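Side-chain contact in cobalamin biosynthesis protein CobN (Mycobacterium tuberculosis, PDB 7C6O), which is the large, catalytic subunit of cobaltochelatase, which probably inserts cobalt into the corrin ring during cobalamin biosynthesis: residues 451-454 with 455-458. Numbering follows the deposited sequence.
Sequences SAKE and YRDW
Lys453 and Asp457, one helical turn apart, are joined by a salt bridge in which Lys453 NZ lies 2.9 Å from Asp457 OD2 and meets the syn lone pair of that oxygen. The long lysine chain is bent at chi2 (58°) and again at chi4 (49°), and these two folds bring the ammonium back over the next turn, where the short aspartate can meet it. On the same exposed face Arg456 crosses the lysine at a slant: Arg456 NH2 is 3.4 Å from Lys453 CD, so the guanidinium touches the aliphatic part of the lysine. The two charged ends stay further apart, Lys453 NZ and Arg456 NH2 being 5.0 Å from each other, and the carboxylate of Asp457 probably eases their repulsion.

The stretch is the start of helix 452-459, which follows directly on strand 448-451, and Ser451 is its N-cap. Ser451 OG accepts a nearly straight bond from Glu454 N (3.0 Å, 171° at the hydrogen), supplying an acceptor to an amide of the first turn. Regular i to i+4 bonds then begin at once, from Tyr455 N to Ser451 O and from Arg456 N to Ala452 O.

Ala452 and Tyr455 turn into the protein, with Glu454 and Trp458 at its partly exposed margin. Small Ala452 is buried against Pro478, while Glu454, extended beyond CG, carries its carboxylate away from the helix to Ser544, where OE2 is hydrogen-bonded to the serine hydroxyl. Tyr455 suits a buried place: its side chain offers apolar surface to Leu533 and Ala534 of helix 530-539, and its one polar side-chain atom, OH, is satisfied by a hydrogen bond with His530 ND1. Trp458 lays its side chain on Leu533 and Arg537 of the same helix.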
loop_
_atom_site.group_PDB
_atom_site.type_symbol
_atom_site.label_atom_id
_atom_site.label_comp_id
_atom_site.label_asym_id
_atom_site.label_seq_id
_atom_site.Cartn_x
_atom_site.Cartn_y
_atom_site.Cartn_z
ATOM N N SER A 451 -34.465 8.155 9.094
ATOM C CA SER A 451 -35.694 7.378 9.063
ATOM C C SER A 451 -35.472 6.066 8.321
ATOM O O SER A 451 -34.742 6.011 7.327
ATOM C CB SER A 451 -36.822 8.174 8.403
ATOM O OG SER A 451 -36.958 7.844 7.034
ATOM N N ALA A 452 -36.100 5.000 8.824
ATOM C CA ALA A 452 -35.974 3.694 8.186
ATOM C C ALA A 452 -36.490 3.718 6.755
ATOM O O ALA A 452 -35.964 3.004 5.894
ATOM C CB ALA A 452 -36.721 2.638 9.000
ATOM N N LYS A 453 -37.510 4.535 6.482
ATOM C CA LYS A 453 -38.061 4.618 5.134
ATOM C C LYS A 453 -37.042 5.187 4.156
ATOM O O LYS A 453 -36.832 4.637 3.068
ATOM C CB LYS A 453 -39.336 5.465 5.148
ATOM C CG LYS A 453 -39.934 5.733 3.779
ATOM C CD LYS A 453 -40.257 4.441 3.048
ATOM C CE LYS A 453 -41.225 4.689 1.902
ATOM N NZ LYS A 453 -40.783 5.823 1.044
ATOM N N GLU A 454 -36.397 6.297 4.524
ATOM C CA GLU A 454 -35.405 6.892 3.634
ATOM C C GLU A 454 -34.192 5.986 3.479
ATOM O O GLU A 454 -33.616 5.894 2.390
ATOM C CB GLU A 454 -34.983 8.266 4.154
ATOM C CG GLU A 454 -36.115 9.273 4.236
ATOM C CD GLU A 454 -35.619 10.670 4.537
ATOM O OE1 GLU A 454 -34.543 11.039 4.027
ATOM O OE2 GLU A 454 -36.301 11.397 5.289
ATOM N N TYR A 455 -33.786 5.313 4.559
ATOM C CA TYR A 455 -32.668 4.383 4.457
ATOM C C TYR A 455 -32.998 3.245 3.500
ATOM O O TYR A 455 -32.192 2.893 2.632
ATOM C CB TYR A 455 -32.293 3.829 5.832
ATOM C CG TYR A 455 -31.241 2.751 5.724
ATOM C CD1 TYR A 455 -29.906 3.079 5.526
ATOM C CD2 TYR A 455 -31.587 1.405 5.771
ATOM C CE1 TYR A 455 -28.940 2.100 5.397
ATOM C CE2 TYR A 455 -30.626 0.417 5.642
ATOM C CZ TYR A 455 -29.305 0.771 5.459
ATOM O OH TYR A 455 -28.340 -0.203 5.329
ATOM N N ARG A 456 -34.189 2.656 3.648
ATOM C CA ARG A 456 -34.587 1.558 2.773
ATOM C C ARG A 456 -34.678 2.009 1.321
ATOM O O ARG A 456 -34.317 1.258 0.408
ATOM C CB ARG A 456 -35.923 0.975 3.237
ATOM C CG ARG A 456 -36.349 -0.270 2.477
ATOM C CD ARG A 456 -37.700 -0.762 2.953
ATOM N NE ARG A 456 -38.789 0.100 2.504
ATOM C CZ ARG A 456 -39.888 0.334 3.212
ATOM N NH1 ARG A 456 -40.032 -0.217 4.412
ATOM N NH2 ARG A 456 -40.837 1.125 2.730
ATOM N N ASP A 457 -35.162 3.233 1.085
ATOM C CA ASP A 457 -35.238 3.742 -0.281
ATOM C C ASP A 457 -33.860 3.791 -0.931
ATOM O O ASP A 457 -33.715 3.469 -2.116
ATOM C CB ASP A 457 -35.891 5.125 -0.300
ATOM C CG ASP A 457 -37.396 5.070 -0.073
ATOM O OD1 ASP A 457 -37.994 3.983 -0.237
ATOM O OD2 ASP A 457 -37.981 6.121 0.263
ATOM N N TRP A 458 -32.830 4.183 -0.172
ATOM C CA TRP A 458 -31.475 4.138 -0.712
ATOM C C TRP A 458 -30.965 2.706 -0.793
ATOM O O TRP A 458 -30.370 2.304 -1.798
ATOM C CB TRP A 458 -30.513 4.979 0.132
ATOM C CG TRP A 458 -29.082 4.622 -0.176
ATOM C CD1 TRP A 458 -28.342 5.056 -1.236
ATOM C CD2 TRP A 458 -28.242 3.720 0.557
ATOM N NE1 TRP A 458 -27.086 4.495 -1.200
ATOM C CE2 TRP A 458 -27.000 3.669 -0.110
ATOM C CE3 TRP A 458 -28.417 2.957 1.717
ATOM C CZ2 TRP A 458 -25.938 2.888 0.343
ATOM C CZ3 TRP A 458 -27.360 2.180 2.167
ATOM C CH2 TRP A 458 -26.135 2.153 1.479
#